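Local coordinates for protein Nadp(h)-dependent ketose reductase (Bemisia argentifolii, PDB 1E3J) that probably interconverts fructose and sorbitol with NADP(H) as coenzyme, as a zinc-dependent ketose reductase of the alcohol dehydrogenase family, at residues G39-G42 with S43-H46; N142-L145 with E146-A149. One frame throughout, in Å; residues are numbered along the deposited sequence.

Contact 1. Residues G39-G42 with S43-H46; sequences GICG and SDVH. With ZN (zinc ion), chain C.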
loop_
_atom_site.group_PDB
_atom_site.type_symbol
_atom_site.label_atom_id
_atom_site.label_comp_id
_atom_site.label_asym_id
_atom_site.label_seq_id
_atom_site.Cartn_x
_atom_site.Cartn_y
_atom_site.Cartn_z
ATOM N N GLY A 39 33.307 9.631 -3.949
ATOM C CA GLY A 39 33.260 8.758 -5.099
ATOM C C GLY A 39 32.757 9.576 -6.260
ATOM O O GLY A 39 32.171 10.642 -6.072
ATOM N N ILE A 40 32.990 9.114 -7.474
ATOM C CA ILE A 40 32.501 9.866 -8.607
ATOM C C ILE A 40 31.724 8.945 -9.518
ATOM O O ILE A 40 31.974 7.747 -9.537
ATOM C CB ILE A 40 33.660 10.534 -9.360
ATOM C CG1 ILE A 40 34.703 9.498 -9.784
ATOM C CG2 ILE A 40 34.298 11.573 -8.453
ATOM C CD1 ILE A 40 35.949 10.130 -10.468
ATOM N N CYS A 41 30.752 9.496 -10.248
ATOM C CA CYS A 41 29.954 8.666 -11.134
ATOM C C CYS A 41 29.800 9.303 -12.501
ATOM O O CYS A 41 30.343 10.380 -12.768
ATOM C CB CYS A 41 28.581 8.386 -10.501
ATOM S SG CYS A 41 27.365 9.725 -10.651
ATOM N N GLY A 42 29.042 8.635 -13.365
ATOM C CA GLY A 42 28.844 9.137 -14.720
ATOM C C GLY A 42 28.308 10.554 -14.745
ATOM O O GLY A 42 28.659 11.369 -15.608
ATOM N N SER A 43 27.458 10.856 -13.772
ATOM C CA SER A 43 26.875 12.180 -13.679
ATOM C C SER A 43 27.946 13.254 -13.509
ATOM O O SER A 43 27.863 14.301 -14.141
ATOM C CB SER A 43 25.867 12.217 -12.535
ATOM O OG SER A 43 25.457 13.546 -12.303
ATOM N N ASP A 44 28.946 13.013 -12.661
ATOM C CA ASP A 44 30.030 14.004 -12.497
ATOM C C ASP A 44 30.803 14.080 -13.820
ATOM O O ASP A 44 31.094 15.157 -14.340
ATOM C CB ASP A 44 31.037 13.605 -11.405
ATOM C CG ASP A 44 30.452 13.650 -9.995
ATOM O OD1 ASP A 44 29.967 14.737 -9.537
ATOM O OD2 ASP A 44 30.504 12.584 -9.336
ATOM N N VAL A 45 31.136 12.920 -14.362
ATOM C CA VAL A 45 31.872 12.871 -15.620
ATOM C C VAL A 45 31.149 13.646 -16.720
ATOM O O VAL A 45 31.764 14.400 -17.460
ATOM C CB VAL A 45 32.065 11.407 -16.088
ATOM C CG1 VAL A 45 32.698 11.383 -17.484
ATOM C CG2 VAL A 45 32.942 10.657 -15.087
ATOM N N HIS A 46 29.841 13.464 -16.810
ATOM C CA HIS A 46 29.056 14.127 -17.830
ATOM C C HIS A 46 29.079 15.643 -17.646
ATOM O O HIS A 46 29.156 16.400 -18.620
ATOM C CB HIS A 46 27.633 13.589 -17.806
ATOM C CG HIS A 46 26.825 13.968 -18.999
ATOM N ND1 HIS A 46 26.413 15.264 -19.240
ATOM C CD2 HIS A 46 26.333 13.221 -20.018
ATOM C CE1 HIS A 46 25.698 15.297 -20.353
ATOM N NE2 HIS A 46 25.637 14.071 -20.847
HETATM ZN ZN ZN C . 26.904 9.827 -8.258
HETATM O O HOH W 1 25.101 8.724 -7.919
#
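Asp44 lays its carboxylate back over the backbone of Ile40 and Cys41. Its OD2 stands 3.5 Å from Ile40 CA and accepts a hydrogen bond from Cys41 N at 3.2 Å. The N-H reaches OD2 on the anti side, 16° out of the carboxylate plane. The side chain of Ile40 crosses that of Asp44 at about a right angle, with Ile40 CB and CG2 nearest to Asp44 OD2. CG of Asp44 lies beside its own backbone N (chi1 -68°), which directs the carboxylate back past the start of the helix.

Cys41 is the N-cap of helix 42-50. Its SG sits between its backbone N and carbonyl carbon (chi1 80°) and there accepts a weak bond from Ser43 N at 3.3 Å. With the bond from Cys41 N to Asp44, this makes a capping box. The turn from strand 30-40 into this helix lies in the GroES-like domain of the zinc-containing alcohol dehydrogenase family. The same SG binds the zinc ion at 2.4 Å, so one sulfur serves both metal and helix end. His66, Glu67 and a water complete the zinc site, and the side chain of Asp44 also touches His66.

Cys41 O accepts a hydrogen bond from Val45 N at 3.1 Å and a weak one from Asp44 N. CG2 of Val45 packs 3.5 Å from the same Cys41 O. One residue on, His46 N bonds to Gly42 O at 2.7 Å, and His46 CB rests against that oxygen. Beyond the turn, Ile40 and Val45 both pack on Ala335 of helix 328-337.

Contact 2. Residues N142-L145 with E146-A149; sequences NVSL and EEGA. With BO3 (boric acid), chain E.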
loop_
_atom_site.group_PDB
_atom_site.type_symbol
_atom_site.label_atom_id
_atom_site.label_comp_id
_atom_site.label_asym_id
_atom_site.label_seq_id
_atom_site.Cartn_x
_atom_site.Cartn_y
_atom_site.Cartn_z
ATOM N N ASN A 142 32.488 -0.108 13.073
ATOM C CA ASN A 142 32.894 -1.042 12.043
ATOM C C ASN A 142 32.585 -0.591 10.607
ATOM O O ASN A 142 32.687 -1.382 9.683
ATOM C CB ASN A 142 32.275 -2.411 12.315
ATOM C CG ASN A 142 30.766 -2.389 12.182
ATOM O OD1 ASN A 142 30.130 -1.366 12.477
ATOM N ND2 ASN A 142 30.181 -3.517 11.755
ATOM N N VAL A 143 32.178 0.655 10.403
ATOM C CA VAL A 143 31.953 1.112 9.027
ATOM C C VAL A 143 32.948 2.245 8.750
ATOM O O VAL A 143 32.901 3.293 9.368
ATOM C CB VAL A 143 30.501 1.623 8.769
ATOM C CG1 VAL A 143 30.444 2.374 7.456
ATOM C CG2 VAL A 143 29.550 0.452 8.703
ATOM N N SER A 144 33.862 2.001 7.831
ATOM C CA SER A 144 34.881 2.982 7.477
ATOM C C SER A 144 34.317 4.159 6.680
ATOM O O SER A 144 33.246 4.071 6.063
ATOM C CB SER A 144 35.939 2.308 6.627
ATOM O OG SER A 144 35.349 2.005 5.378
ATOM N N LEU A 145 35.061 5.258 6.684
ATOM C CA LEU A 145 34.648 6.446 5.966
ATOM C C LEU A 145 34.529 6.150 4.497
ATOM O O LEU A 145 33.667 6.692 3.829
ATOM C CB LEU A 145 35.635 7.565 6.207
ATOM C CG LEU A 145 35.298 8.193 7.548
ATOM C CD1 LEU A 145 36.539 8.888 8.099
ATOM C CD2 LEU A 145 34.146 9.158 7.367
ATOM N N GLU A 146 35.376 5.267 4.000
ATOM C CA GLU A 146 35.299 4.924 2.599
ATOM C C GLU A 146 33.951 4.240 2.319
ATOM O O GLU A 146 33.299 4.560 1.324
ATOM C CB GLU A 146 36.456 4.010 2.176
ATOM C CG GLU A 146 36.533 3.907 0.650
ATOM C CD GLU A 146 37.764 3.147 0.132
ATOM O OE1 GLU A 146 38.753 3.015 0.893
ATOM O OE2 GLU A 146 37.748 2.709 -1.049
ATOM N N GLU A 147 33.564 3.284 3.169
ATOM C CA GLU A 147 32.284 2.618 3.038
ATOM C C GLU A 147 31.145 3.651 3.106
ATOM O O GLU A 147 30.202 3.572 2.352
ATOM C CB GLU A 147 32.129 1.560 4.131
ATOM C CG GLU A 147 32.976 0.294 3.878
ATOM C CD GLU A 147 32.996 -0.665 5.059
ATOM O OE1 GLU A 147 33.268 -0.232 6.208
ATOM O OE2 GLU A 147 32.731 -1.868 4.842
ATOM N N GLY A 148 31.253 4.634 3.997
ATOM C CA GLY A 148 30.224 5.653 4.095
ATOM C C GLY A 148 30.039 6.395 2.779
ATOM O O GLY A 148 28.888 6.763 2.422
ATOM N N ALA A 149 31.146 6.612 2.045
ATOM C CA ALA A 149 31.057 7.317 0.754
ATOM C C ALA A 149 30.313 6.453 -0.251
ATOM O O ALA A 149 29.647 6.943 -1.158
ATOM C CB ALA A 149 32.514 7.700 0.180
HETATM B B BO3 E . 38.600 5.496 8.586
HETATM O O1 BO3 E . 38.978 6.361 9.555
HETATM O O2 BO3 E . 37.886 4.409 8.891
HETATM O O3 BO3 E . 38.942 5.722 7.309
#
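Glu147 OE1 accepts two hydrogen bonds from Ser144. The shorter comes from Ser144 N at 2.8 Å and uses the anti lone pair of OE1. The other comes from Ser144 OG at 3.2 Å, on the anti side but 33° out of the carboxylate plane. Ser144 OG in turn accepts from Glu147 N at 3.1 Å, in a bond that is close to straight. The hydroxyl therefore gives to the side chain of Glu147 and receives from its backbone. Ser144 OG is held between its own N and carbonyl carbon (chi1 69°), where it faces the first turn of the helix. The side chain of Glu147 starts beside its own N (chi1 -75°) and then runs extended, so that CG passes 3.3 Å from Ser144 OG before OE1 reaches Ser144 N. These bonds restrict the rotation of the carboxylate.

Backbone bonds continue the helix. Gly148 N binds Ser144 O at 2.9 Å, and Ala149 N binds Leu145 O.

Val143 CG1 packs against Glu147 CB at 3.8 Å, and both side chains touch Val308 of helix 301-309. The CB of Leu145 is directed away from residues 146-149; its side chain touches Ala36 and Tyr37 of strand 30-40. Leu145 CD1 comes within 3.8 Å of boric acid O1. Ser144 also lines this small pocket, with its CA and CB near boric acid O2. Arg87, which also hydrogen-bonds to Val143 O, and Arg350 complete the pocket. The reciprocal bonds of Ser144 and Glu147 are those of a capping box at the N-terminus of helix 145-149.

How the contacts relate
Contact 1 and contact 2 each start a helix with a capping box between an N-cap residue and an acid three positions on. The cap is a zinc-bound cysteine in contact 1 and a serine in contact 2. Their centres are 20 Å apart and their nearest atoms about 5 Å, without touching. Strand 30-40 links them: it leads into 39-46, and Tyr37 on it packs against helix 145-149. Contact 1 supplies a ligand of the zinc site. In contact 2, Ala149 CB is about 10 Å from that zinc and about 5 Å from the nearest side-chain atom of Glu67. From Gly39 CA to the nearest atom of the boric acid beside contact 2 is about 14 Å.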